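Side-chain contacts in putative exported protein (Bordetella pertussis Tohama I, PDB 2PFZ), which probably serves as a periplasmic solute receptor of a TRAP (tripartite ATP-independent periplasmic) transporter and binds pyroglutamic acid: residues 43-48 against 56-61; 88-93 against 296-301; 147-152 against 157-162. One frame throughout, in Å; residues are numbered along the deposited sequence.

Contact 1. Residues 43-48 against 56-61; sequences SLYKAP and GNQAQI
The hydroxyl of Tyr45 lies across the side chain of Gln58, and this pair carries the small surface contact between the loops 43-48 and 56-61. The first loop begins at Ser43. Its OG is hydrogen-bonded to the backbone O of Asn40, which ties the start of the loop back on itself. Two residues on, Tyr45 reaches across. Its CG lies anti to the carbonyl carbon (chi1 -66°), and this carries the ring out to the second loop. Tyr45 OH comes 2.9 Å from Gln58 OE1. The same hydroxyl lies 3.6 Å from Gln58 CB, so it touches both the base and the end of the glutamine. Gln58 OE1 is 3.8 Å from Tyr45 CZ and approaches the ring obliquely. The two side chains cross at about a right angle, with the ring and amide planes 70° apart. Gln58 is extended beyond CG (chi2 -178°), which puts its amide beside the phenol end. The ring also screens part of Ala59, though Tyr45 CE2 stays 4.6 Å from Ala59 CB.

Both loops flank helix 50-55, the short helix that leads from strand 35-39 to strand 61-65 in this periplasmic binding protein fold. The helix ends in a Schellman motif, with Asn57 at positive phi, and the chain turns there to present Gln58. Tyr45 rests on Ile50, Arg52 and Ala53, and Gln58 also touches Arg52. The backbones of the two loops stay well apart, with Tyr45 CA 9.2 Å from Ala59 CA, so the long side chains span the distance. At Lys46 the backbone N is hydrogen-bonded to Glu49 OE1, just before the helix.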
ATOM      1  N   SER A  43       7.169  -1.073  15.377  1.00 18.54           N
ATOM      2  CA  SER A  43       7.840  -1.052  16.685  1.00 19.30           C
ATOM      3  C   SER A  43       8.349   0.332  17.109  1.00 19.73           C
ATOM      4  O   SER A  43       8.393   0.634  18.317  1.00 20.44           O
ATOM      5  CB  SER A  43       8.978  -2.086  16.737  1.00 19.18           C
ATOM      6  OG  SER A  43       9.868  -1.951  15.647  1.00 18.47           O
ATOM      7  N   LEU A  44       8.731   1.157  16.137  1.00 19.32           N
ATOM      8  CA  LEU A  44       9.249   2.506  16.421  1.00 18.04           C
ATOM      9  C   LEU A  44       8.217   3.574  16.108  1.00 17.96           C
ATOM     10  O   LEU A  44       7.868   4.399  16.968  1.00 17.43           O
ATOM     11  CB  LEU A  44      10.509   2.782  15.603  1.00 17.48           C
ATOM     12  CG  LEU A  44      11.201   4.100  15.947  1.00 17.90           C
ATOM     13  CD1 LEU A  44      11.555   4.198  17.461  1.00 15.86           C
ATOM     14  CD2 LEU A  44      12.431   4.263  15.068  1.00 18.26           C
ATOM     15  N   TYR A  45       7.762   3.577  14.857  1.00 17.70           N
ATOM     16  CA  TYR A  45       6.629   4.406  14.468  1.00 17.87           C
ATOM     17  C   TYR A  45       5.550   3.558  13.816  1.00 18.05           C
ATOM     18  O   TYR A  45       5.857   2.552  13.157  1.00 17.56           O
ATOM     19  CB  TYR A  45       7.108   5.507  13.523  1.00 17.88           C
ATOM     20  CG  TYR A  45       8.038   6.462  14.230  1.00 17.57           C
ATOM     21  CD1 TYR A  45       7.528   7.446  15.103  1.00 17.17           C
ATOM     22  CD2 TYR A  45       9.415   6.388  14.044  1.00 17.52           C
ATOM     23  CE1 TYR A  45       8.371   8.303  15.778  1.00 17.28           C
ATOM     24  CE2 TYR A  45      10.278   7.270  14.710  1.00 16.32           C
ATOM     25  CZ  TYR A  45       9.753   8.212  15.577  1.00 18.10           C
ATOM     26  OH  TYR A  45      10.627   9.082  16.232  1.00 17.04           O
ATOM     27  N   LYS A  46       4.294   3.962  14.004  1.00 17.58           N
ATOM     28  CA  LYS A  46       3.139   3.227  13.437  1.00 17.28           C
ATOM     29  C   LYS A  46       2.773   3.805  12.072  1.00 17.03           C
ATOM     30  O   LYS A  46       3.210   4.897  11.737  1.00 17.42           O
ATOM     31  CB  LYS A  46       1.939   3.376  14.368  1.00 17.19           C
ATOM     32  CG  LYS A  46       2.108   2.700  15.722  1.00 18.46           C
ATOM     33  CD  LYS A  46       1.039   3.198  16.639  1.00 22.30           C
ATOM     34  CE  LYS A  46       0.823   2.265  17.807  1.00 25.43           C
ATOM     35  NZ  LYS A  46       2.066   2.171  18.565  1.00 27.10           N
ATOM     36  N   ALA A  47       1.970   3.079  11.296  1.00 16.17           N
ATOM     37  CA  ALA A  47       1.662   3.484   9.914  1.00 16.09           C
ATOM     38  C   ALA A  47       1.275   4.953   9.773  1.00 15.99           C
ATOM     39  O   ALA A  47       1.878   5.661   8.930  1.00 15.89           O
ATOM     40  CB  ALA A  47       0.580   2.580   9.298  1.00 16.25           C
ATOM     41  N   PRO A  48       0.306   5.435  10.587  1.00 16.04           N
ATOM     42  CA  PRO A  48      -0.119   6.822  10.406  1.00 16.66           C
ATOM     43  C   PRO A  48       0.944   7.856  10.751  1.00 16.38           C
ATOM     44  O   PRO A  48       0.787   9.028  10.359  1.00 16.40           O
ATOM     45  CB  PRO A  48      -1.298   6.970  11.387  1.00 17.15           C
ATOM     46  CG  PRO A  48      -1.757   5.565  11.665  1.00 17.97           C
ATOM     47  CD  PRO A  48      -0.464   4.781  11.671  1.00 16.52           C
ATOM     48  N   GLY A  56      10.064  15.442   9.885  1.00 20.98           N
ATOM     49  CA  GLY A  56      10.739  16.177  10.975  1.00 21.78           C
ATOM     50  C   GLY A  56      12.172  15.706  11.127  1.00 21.37           C
ATOM     51  O   GLY A  56      12.900  16.168  12.028  1.00 21.77           O
ATOM     52  N   ASN A  57      12.593  14.806  10.234  1.00 20.30           N
ATOM     53  CA  ASN A  57      13.889  14.157  10.349  1.00 19.86           C
ATOM     54  C   ASN A  57      14.088  13.434  11.686  1.00 20.13           C
ATOM     55  O   ASN A  57      15.236  13.322  12.163  1.00 20.30           O
ATOM     56  CB  ASN A  57      15.055  15.123  10.100  1.00 18.91           C
ATOM     57  CG  ASN A  57      16.327  14.396   9.695  1.00 20.07           C
ATOM     58  OD1 ASN A  57      16.261  13.333   9.081  1.00 20.17           O
ATOM     59  ND2 ASN A  57      17.503  14.966  10.033  1.00 19.30           N
ATOM     60  N   GLN A  58      13.002  12.951  12.299  1.00 20.01           N
ATOM     61  CA  GLN A  58      13.153  12.042  13.466  1.00 20.84           C
ATOM     62  C   GLN A  58      13.666  10.669  13.007  1.00 20.19           C
ATOM     63  O   GLN A  58      14.499  10.018  13.687  1.00 20.97           O
ATOM     64  CB  GLN A  58      11.846  11.896  14.253  1.00 20.75           C
ATOM     65  CG  GLN A  58      11.292  13.184  14.859  1.00 21.99           C
ATOM     66  CD  GLN A  58      10.027  12.961  15.676  1.00 22.88           C
ATOM     67  OE1 GLN A  58       9.859  11.926  16.357  1.00 27.37           O
ATOM     68  NE2 GLN A  58       9.135  13.939  15.639  1.00 26.01           N
ATOM     69  N   ALA A  59      13.155  10.209  11.863  1.00 19.93           N
ATOM     70  CA  ALA A  59      13.751   9.095  11.122  1.00 18.98           C
ATOM     71  C   ALA A  59      14.194   9.707   9.811  1.00 18.52           C
ATOM     72  O   ALA A  59      13.463  10.507   9.266  1.00 18.63           O
ATOM     73  CB  ALA A  59      12.703   7.972  10.884  1.00 19.33           C
ATOM     74  N   GLN A  60      15.394   9.365   9.315  1.00 18.27           N
ATOM     75  CA  GLN A  60      15.913   9.956   8.072  1.00 18.05           C
ATOM     76  C   GLN A  60      15.256   9.372   6.822  1.00 16.92           C
ATOM     77  O   GLN A  60      15.278   9.977   5.761  1.00 17.62           O
ATOM     78  CB  GLN A  60      17.428   9.759   7.970  1.00 18.86           C
ATOM     79  CG  GLN A  60      18.186  10.363   9.156  1.00 18.89           C
ATOM     80  CD  GLN A  60      18.449   9.354  10.264  1.00 21.06           C
ATOM     81  OE1 GLN A  60      17.705   8.384  10.457  1.00 20.42           O
ATOM     82  NE2 GLN A  60      19.526   9.579  10.996  1.00 22.24           N
ATOM     83  N   ILE A  61      14.652   8.205   6.993  1.00 16.86           N
ATOM     84  CA  ILE A  61      14.075   7.406   5.904  1.00 15.09           C
ATOM     85  C   ILE A  61      12.944   6.596   6.517  1.00 15.48           C
ATOM     86  O   ILE A  61      12.987   6.279   7.716  1.00 15.15           O
ATOM     87  CB  ILE A  61      15.195   6.510   5.290  1.00 15.60           C
ATOM     88  CG1 ILE A  61      14.677   5.629   4.133  1.00 14.40           C
ATOM     89  CG2 ILE A  61      15.856   5.648   6.376  1.00 13.46           C
ATOM     90  CD1 ILE A  61      15.774   5.236   3.077  1.00 15.13           C
TER

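Contact 2. Residues 88-93 against 296-301; sequences YDASFK and DAYRKQ
Tyr298 lays the edge of its ring against the backbone of Ala90 and Lys93, and this is the close-packed part of the contact. It joins the first turns of helix 88-107 to the C-terminal end of helix 289-299. Tyr298 CE1 is 3.4 Å from Ala90 O, near the plane of the ring. Tyr298 CD1 lies 3.8 Å from Lys93 C. The hydroxyl is flanked by a methyl group, with Tyr298 OH 3.6 Å from Ala90 CB. The side chain leaves its helix with CG anti to the backbone N (chi1 169°), which swings the ring toward helix 88-107. The phenol is anchored at its far end, where OH is hydrogen-bonded to Leu84 O. Ala85, Leu94 and Ala97 also touch this side chain, so the ring sits along the start of helix 88-107 and the loop before it.

The other half is looser and lies toward solvent. The aliphatic parts of Lys93 and Gln301 run alongside each other, head to tail, with Lys93 CD 4.0 Å from Gln301 CB. Lys93 bends at its last torsion (chi4 140°), and its ammonium group is held within its own helix by a salt bridge. Lys93 NZ is 2.9 Å from Asp89 OD2 and uses the syn lone pair of that oxygen. A second bond, from Lys93 NZ to Asp89 OD1, is weak. The terminal carboxylate is farther off, with Gln301 OXT 4.4 Å from Lys93 NZ, too long for a salt bridge. The lysine may still feel both anions, but the geometry implies that Asp89 is its main partner and that the chain terminus is attracted only loosely.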
ATOM      1  N   TYR A  88      -1.006  -5.443 -12.354  1.00 16.41           N
ATOM      2  CA  TYR A  88       0.361  -4.930 -12.141  1.00 15.32           C
ATOM      3  C   TYR A  88       0.820  -3.931 -13.219  1.00 15.39           C
ATOM      4  O   TYR A  88       1.435  -2.917 -12.904  1.00 14.93           O
ATOM      5  CB  TYR A  88       1.347  -6.078 -11.972  1.00 16.01           C
ATOM      6  CG  TYR A  88       1.340  -6.662 -10.574  1.00 14.65           C
ATOM      7  CD1 TYR A  88       2.036  -6.035  -9.537  1.00 15.34           C
ATOM      8  CD2 TYR A  88       0.596  -7.817 -10.265  1.00 15.30           C
ATOM      9  CE1 TYR A  88       2.039  -6.551  -8.231  1.00 14.62           C
ATOM     10  CE2 TYR A  88       0.603  -8.346  -8.952  1.00 14.64           C
ATOM     11  CZ  TYR A  88       1.320  -7.694  -7.950  1.00 15.60           C
ATOM     12  OH  TYR A  88       1.348  -8.207  -6.667  1.00 16.08           O
ATOM     13  N   ASP A  89       0.541  -4.209 -14.485  1.00 14.48           N
ATOM     14  CA  ASP A  89       0.952  -3.289 -15.545  1.00 15.43           C
ATOM     15  C   ASP A  89       0.213  -1.957 -15.463  1.00 14.92           C
ATOM     16  O   ASP A  89       0.821  -0.871 -15.556  1.00 13.96           O
ATOM     17  CB  ASP A  89       0.747  -3.931 -16.925  1.00 16.05           C
ATOM     18  CG  ASP A  89       1.085  -2.985 -18.059  1.00 18.61           C
ATOM     19  OD1 ASP A  89       2.257  -2.587 -18.163  1.00 21.88           O
ATOM     20  OD2 ASP A  89       0.170  -2.650 -18.836  1.00 22.68           O
ATOM     21  N   ALA A  90      -1.104  -2.022 -15.298  1.00 14.37           N
ATOM     22  CA  ALA A  90      -1.873  -0.776 -15.161  1.00 14.50           C
ATOM     23  C   ALA A  90      -1.431  -0.029 -13.917  1.00 13.95           C
ATOM     24  O   ALA A  90      -1.322   1.205 -13.918  1.00 15.65           O
ATOM     25  CB  ALA A  90      -3.370  -1.076 -15.115  1.00 13.62           C
ATOM     26  N   SER A  91      -1.151  -0.766 -12.846  1.00 13.68           N
ATOM     27  CA  SER A  91      -0.694  -0.148 -11.600  1.00 14.35           C
ATOM     28  C   SER A  91       0.658   0.561 -11.794  1.00 14.51           C
ATOM     29  O   SER A  91       0.840   1.688 -11.320  1.00 14.30           O
ATOM     30  CB  SER A  91      -0.530  -1.198 -10.497  1.00 14.12           C
ATOM     31  OG  SER A  91      -0.010  -0.595  -9.302  1.00 16.80           O
ATOM     32  N   PHE A  92       1.604  -0.104 -12.456  1.00 13.91           N
ATOM     33  CA  PHE A  92       2.889   0.563 -12.740  1.00 15.05           C
ATOM     34  C   PHE A  92       2.710   1.822 -13.615  1.00 14.83           C
ATOM     35  O   PHE A  92       3.338   2.871 -13.418  1.00 15.03           O
ATOM     36  CB  PHE A  92       3.891  -0.394 -13.382  1.00 15.29           C
ATOM     37  CG  PHE A  92       5.296   0.137 -13.349  1.00 16.88           C
ATOM     38  CD1 PHE A  92       6.042   0.046 -12.185  1.00 17.88           C
ATOM     39  CD2 PHE A  92       5.837   0.770 -14.453  1.00 16.92           C
ATOM     40  CE1 PHE A  92       7.320   0.569 -12.117  1.00 19.58           C
ATOM     41  CE2 PHE A  92       7.119   1.289 -14.406  1.00 17.59           C
ATOM     42  CZ  PHE A  92       7.862   1.183 -13.238  1.00 18.50           C
ATOM     43  N   LYS A  93       1.863   1.736 -14.614  1.00 15.27           N
ATOM     44  CA  LYS A  93       1.575   2.921 -15.429  1.00 15.45           C
ATOM     45  C   LYS A  93       0.880   4.034 -14.652  1.00 15.56           C
ATOM     46  O   LYS A  93       1.185   5.218 -14.843  1.00 15.75           O
ATOM     47  CB  LYS A  93       0.770   2.508 -16.652  1.00 15.56           C
ATOM     48  CG  LYS A  93       1.621   1.645 -17.567  1.00 17.66           C
ATOM     49  CD  LYS A  93       0.896   1.051 -18.730  1.00 17.76           C
ATOM     50  CE  LYS A  93       1.967   0.564 -19.731  1.00 19.20           C
ATOM     51  NZ  LYS A  93       1.676  -0.732 -20.390  1.00 21.40           N
ATOM     52  N   ASP A 296      -4.961  12.051 -17.259  1.00 20.06           N
ATOM     53  CA  ASP A 296      -4.606  12.113 -18.674  1.00 21.05           C
ATOM     54  C   ASP A 296      -3.316  11.373 -18.963  1.00 20.26           C
ATOM     55  O   ASP A 296      -3.273  10.568 -19.901  1.00 19.69           O
ATOM     56  CB  ASP A 296      -4.543  13.556 -19.202  1.00 21.53           C
ATOM     57  CG  ASP A 296      -5.920  14.232 -19.267  1.00 24.45           C
ATOM     58  OD1 ASP A 296      -6.973  13.568 -19.105  1.00 28.75           O
ATOM     59  OD2 ASP A 296      -5.959  15.446 -19.508  1.00 26.32           O
ATOM     60  N   ALA A 297      -2.278  11.602 -18.144  1.00 19.62           N
ATOM     61  CA  ALA A 297      -0.999  10.894 -18.331  1.00 19.09           C
ATOM     62  C   ALA A 297      -1.152   9.393 -18.177  1.00 18.96           C
ATOM     63  O   ALA A 297      -0.518   8.630 -18.893  1.00 17.71           O
ATOM     64  CB  ALA A 297       0.088  11.418 -17.374  1.00 19.77           C
ATOM     65  N   TYR A 298      -1.999   8.964 -17.240  1.00 18.82           N
ATOM     66  CA  TYR A 298      -2.240   7.535 -17.048  1.00 19.76           C
ATOM     67  C   TYR A 298      -2.932   6.925 -18.275  1.00 20.92           C
ATOM     68  O   TYR A 298      -2.623   5.798 -18.698  1.00 20.25           O
ATOM     69  CB  TYR A 298      -3.097   7.323 -15.805  1.00 18.39           C
ATOM     70  CG  TYR A 298      -3.640   5.927 -15.640  1.00 17.20           C
ATOM     71  CD1 TYR A 298      -2.776   4.830 -15.547  1.00 16.30           C
ATOM     72  CD2 TYR A 298      -5.013   5.693 -15.580  1.00 16.60           C
ATOM     73  CE1 TYR A 298      -3.269   3.535 -15.403  1.00 16.99           C
ATOM     74  CE2 TYR A 298      -5.515   4.393 -15.431  1.00 14.71           C
ATOM     75  CZ  TYR A 298      -4.632   3.331 -15.339  1.00 15.77           C
ATOM     76  OH  TYR A 298      -5.085   2.033 -15.182  1.00 17.14           O
ATOM     77  N   ARG A 299      -3.886   7.674 -18.812  1.00 22.90           N
ATOM     78  CA  ARG A 299      -4.684   7.196 -19.929  1.00 25.41           C
ATOM     79  C   ARG A 299      -3.902   7.211 -21.235  1.00 26.96           C
ATOM     80  O   ARG A 299      -4.313   6.554 -22.187  1.00 27.48           O
ATOM     81  CB  ARG A 299      -5.996   7.984 -20.055  1.00 25.44           C
ATOM     82  CG  ARG A 299      -6.952   7.687 -18.928  1.00 26.17           C
ATOM     83  CD  ARG A 299      -8.252   8.458 -19.043  1.00 28.72           C
ATOM     84  NE  ARG A 299      -9.123   8.068 -17.944  1.00 30.65           N
ATOM     85  CZ  ARG A 299     -10.106   8.804 -17.436  1.00 32.53           C
ATOM     86  NH1 ARG A 299     -10.389  10.012 -17.932  1.00 31.62           N
ATOM     87  NH2 ARG A 299     -10.813   8.318 -16.424  1.00 33.19           N
ATOM     88  N   LYS A 300      -2.777   7.930 -21.256  1.00 28.54           N
ATOM     89  CA  LYS A 300      -1.877   7.994 -22.417  1.00 30.92           C
ATOM     90  C   LYS A 300      -0.886   6.842 -22.456  1.00 31.74           C
ATOM     91  O   LYS A 300      -0.225   6.619 -23.459  1.00 32.64           O
ATOM     92  CB  LYS A 300      -1.042   9.267 -22.391  1.00 30.51           C
ATOM     93  CG  LYS A 300      -1.713  10.556 -22.837  1.00 33.20           C
ATOM     94  CD  LYS A 300      -0.744  11.682 -22.454  1.00 35.26           C
ATOM     95  CE  LYS A 300      -1.067  13.037 -23.071  1.00 37.78           C
ATOM     96  NZ  LYS A 300       0.110  13.913 -22.834  1.00 38.37           N
ATOM     97  N   GLN A 301      -0.736   6.122 -21.363  1.00 33.41           N
ATOM     98  CA  GLN A 301       0.259   5.054 -21.357  1.00 34.68           C
ATOM     99  C   GLN A 301      -0.246   3.752 -21.957  1.00 35.24           C
ATOM    100  O   GLN A 301      -1.451   3.470 -21.961  1.00 35.70           O
ATOM    101  CB  GLN A 301       0.807   4.853 -19.962  1.00 35.08           C
ATOM    102  CG  GLN A 301       1.578   6.063 -19.541  1.00 36.44           C
ATOM    103  CD  GLN A 301       2.132   5.927 -18.193  1.00 36.98           C
ATOM    104  OE1 GLN A 301       1.494   6.323 -17.221  1.00 38.13           O
ATOM    105  NE2 GLN A 301       3.328   5.345 -18.096  1.00 37.00           N
ATOM    106  OXT GLN A 301       0.554   2.970 -22.460  1.00 35.69           O
TER

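Contact 3. Residues 147-152 against 157-162; sequences VTAKIA and AQPVTV
Ala152 packs its methyl group against Pro159 and Ala157, where helix 146-155 turns back into strand 158-161. This is the second half of a beta-alpha-beta unit that begins with strand 140-143. Ala152 CB is 3.6 Å from Pro159 CB, and Pro159 CG is nearly as close. On another side, Ala152 CB lies 4.0 Å from Ala157 CB. One turn earlier in the helix, Ala149 CB meets the proline ring at its CG, 4.1 Å away. Pro159 CG also sits 3.7 Å from Ala149 O. The proline therefore lies along the helix, touched by the methyl groups of two alanines a turn apart. With such small side chains between them, helix and strand come close: Ala149 CA is 5.6 Å from Pro159 CA. The still shorter distance of 4.7 Å between Ala152 CA and Ala157 CA belongs to the turn, where the chain reverses.

A single backbone hydrogen bond joins the two segments. Ala157 N donates to Ala152 O at 2.8 Å. The N-H...O angle of 138° makes the bond bent. The donor also sits above the carbonyl plane, 38° out of it, and not on a lone pair.

Beyond these atoms, Trp141 of strand 140-143 lies against both Ala152 and Ala157, while Ala143 touches Ala149. Strand 158-161 runs parallel to strand 140-143 at one edge of the six-stranded sheet, and Gln158 and Val160 are hydrogen-bonded to it through the backbone. Just past the strand, Val162 O is hydrogen-bonded to NE of Arg142, a residue that lines the pyroglutamic acid pocket.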
ATOM      1  N   VAL A 147      -9.372   5.763   2.569  1.00 17.60           N
ATOM      2  CA  VAL A 147     -10.008   5.517   1.270  1.00 18.28           C
ATOM      3  C   VAL A 147     -10.811   4.217   1.360  1.00 18.63           C
ATOM      4  O   VAL A 147     -11.890   4.061   0.805  1.00 18.40           O
ATOM      5  CB  VAL A 147      -8.939   5.524   0.123  1.00 18.60           C
ATOM      6  CG1 VAL A 147      -7.961   4.454   0.343  1.00 21.89           C
ATOM      7  CG2 VAL A 147      -9.600   5.374  -1.292  1.00 15.81           C
ATOM      8  N   THR A 148     -10.279   3.304   2.138  1.00 18.84           N
ATOM      9  CA  THR A 148     -10.839   2.001   2.301  1.00 19.16           C
ATOM     10  C   THR A 148     -12.029   2.102   3.297  1.00 19.56           C
ATOM     11  O   THR A 148     -13.013   1.349   3.207  1.00 20.19           O
ATOM     12  CB  THR A 148      -9.609   1.152   2.631  1.00 20.16           C
ATOM     13  OG1 THR A 148      -9.429   0.043   1.735  1.00 21.56           O
ATOM     14  CG2 THR A 148      -9.360   0.948   4.042  1.00 15.20           C
ATOM     15  N   ALA A 149     -11.980   3.086   4.193  1.00 19.55           N
ATOM     16  CA  ALA A 149     -13.166   3.461   4.980  1.00 19.67           C
ATOM     17  C   ALA A 149     -14.279   4.053   4.098  1.00 19.63           C
ATOM     18  O   ALA A 149     -15.471   3.720   4.270  1.00 19.11           O
ATOM     19  CB  ALA A 149     -12.787   4.443   6.121  1.00 19.51           C
ATOM     20  N   LYS A 150     -13.900   4.899   3.140  1.00 19.18           N
ATOM     21  CA  LYS A 150     -14.864   5.471   2.193  1.00 19.54           C
ATOM     22  C   LYS A 150     -15.541   4.390   1.340  1.00 19.98           C
ATOM     23  O   LYS A 150     -16.750   4.403   1.186  1.00 20.25           O
ATOM     24  CB  LYS A 150     -14.221   6.541   1.284  1.00 19.65           C
ATOM     25  CG  LYS A 150     -15.208   7.192   0.321  1.00 20.09           C
ATOM     26  CD  LYS A 150     -16.390   7.820   1.085  1.00 23.18           C
ATOM     27  CE  LYS A 150     -17.220   8.751   0.187  1.00 25.29           C
ATOM     28  NZ  LYS A 150     -17.902   9.831   1.008  1.00 29.13           N
ATOM     29  N   ILE A 151     -14.753   3.459   0.813  1.00 19.68           N
ATOM     30  CA  ILE A 151     -15.291   2.341   0.045  1.00 19.53           C
ATOM     31  C   ILE A 151     -16.308   1.554   0.873  1.00 20.21           C
ATOM     32  O   ILE A 151     -17.409   1.258   0.390  1.00 20.07           O
ATOM     33  CB  ILE A 151     -14.168   1.404  -0.472  1.00 19.43           C
ATOM     34  CG1 ILE A 151     -13.280   2.180  -1.470  1.00 19.42           C
ATOM     35  CG2 ILE A 151     -14.783   0.106  -1.068  1.00 18.97           C
ATOM     36  CD1 ILE A 151     -11.988   1.496  -1.915  1.00 19.23           C
ATOM     37  N   ALA A 152     -15.947   1.244   2.114  1.00 20.38           N
ATOM     38  CA  ALA A 152     -16.871   0.568   3.039  1.00 21.71           C
ATOM     39  C   ALA A 152     -18.183   1.343   3.127  1.00 22.71           C
ATOM     40  O   ALA A 152     -19.268   0.778   2.917  1.00 22.53           O
ATOM     41  CB  ALA A 152     -16.232   0.405   4.428  1.00 21.64           C
ATOM     42  N   ALA A 157     -21.144  -0.894   4.180  1.00 23.32           N
ATOM     43  CA  ALA A 157     -20.456  -1.569   5.287  1.00 22.92           C
ATOM     44  C   ALA A 157     -20.143  -0.561   6.397  1.00 22.98           C
ATOM     45  O   ALA A 157     -20.289   0.660   6.207  1.00 23.60           O
ATOM     46  CB  ALA A 157     -19.173  -2.272   4.818  1.00 22.69           C
ATOM     47  N   GLN A 158     -19.716  -1.064   7.549  1.00 22.56           N
ATOM     48  CA  GLN A 158     -19.454  -0.195   8.698  1.00 22.31           C
ATOM     49  C   GLN A 158     -17.997  -0.362   9.093  1.00 21.83           C
ATOM     50  O   GLN A 158     -17.604  -1.401   9.632  1.00 21.07           O
ATOM     51  CB  GLN A 158     -20.421  -0.510   9.842  1.00 22.67           C
ATOM     52  CG  GLN A 158     -21.886  -0.136   9.482  1.00 22.97           C
ATOM     53  CD  GLN A 158     -22.898  -0.553  10.528  1.00 22.77           C
ATOM     54  OE1 GLN A 158     -23.918   0.117  10.722  1.00 24.09           O
ATOM     55  NE2 GLN A 158     -22.633  -1.674  11.195  1.00 21.26           N
ATOM     56  N   PRO A 159     -17.162   0.627   8.729  1.00 21.77           N
ATOM     57  CA  PRO A 159     -15.757   0.364   8.927  1.00 21.64           C
ATOM     58  C   PRO A 159     -15.220   0.847  10.253  1.00 21.71           C
ATOM     59  O   PRO A 159     -15.765   1.782  10.863  1.00 22.00           O
ATOM     60  CB  PRO A 159     -15.109   1.151   7.801  1.00 21.27           C
ATOM     61  CG  PRO A 159     -15.991   2.379   7.682  1.00 21.82           C
ATOM     62  CD  PRO A 159     -17.389   1.928   8.073  1.00 21.41           C
ATOM     63  N   VAL A 160     -14.143   0.199  10.664  1.00 21.45           N
ATOM     64  CA  VAL A 160     -13.283   0.700  11.711  1.00 21.96           C
ATOM     65  C   VAL A 160     -11.836   0.494  11.234  1.00 20.78           C
ATOM     66  O   VAL A 160     -11.497  -0.528  10.638  1.00 19.45           O
ATOM     67  CB  VAL A 160     -13.563   0.021  13.066  1.00 22.24           C
ATOM     68  CG1 VAL A 160     -13.304  -1.452  13.000  1.00 24.03           C
ATOM     69  CG2 VAL A 160     -12.716   0.659  14.159  1.00 24.06           C
ATOM     70  N   THR A 161     -10.991   1.482  11.492  1.00 19.53           N
ATOM     71  CA  THR A 161      -9.575   1.356  11.102  1.00 19.52           C
ATOM     72  C   THR A 161      -8.790   0.518  12.084  1.00 18.40           C
ATOM     73  O   THR A 161      -8.829   0.770  13.303  1.00 17.88           O
ATOM     74  CB  THR A 161      -8.908   2.735  11.008  1.00 19.86           C
ATOM     75  OG1 THR A 161      -9.501   3.459   9.940  1.00 22.38           O
ATOM     76  CG2 THR A 161      -7.414   2.629  10.762  1.00 20.37           C
ATOM     77  N   VAL A 162      -8.072  -0.468  11.547  1.00 17.37           N
ATOM     78  CA  VAL A 162      -7.168  -1.292  12.315  1.00 17.06           C
ATOM     79  C   VAL A 162      -5.887  -1.466  11.521  1.00 17.25           C
ATOM     80  O   VAL A 162      -5.913  -1.968  10.382  1.00 16.00           O
ATOM     81  CB  VAL A 162      -7.765  -2.698  12.622  1.00 17.44           C
ATOM     82  CG1 VAL A 162      -6.895  -3.428  13.617  1.00 18.33           C
ATOM     83  CG2 VAL A 162      -9.176  -2.572  13.154  1.00 18.09           C
TER

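How the contacts relate
Contacts 1 and 2 are surface contacts on opposite sides of the chain's centre, with centres about 30 Å apart. Contact 3 is partly buried, and its Ala149 side chain is about 12 Å from the bound pyroglutamic acid. Contacts 1 and 3 are both local: contact 1 joins the loops before and after a helix, contact 3 a helix to the strand that follows it. Contact 2 instead brings the C-terminus back to a helix some 200 residues earlier, and contact 3 is nested within that span. Chemistry follows place. Contact 1 brings a phenol against a glutamine. Contact 2 sets an aromatic edge on a backbone, beside a salt bridge internal to one helix. Contact 3 is apolar apart from one backbone bond.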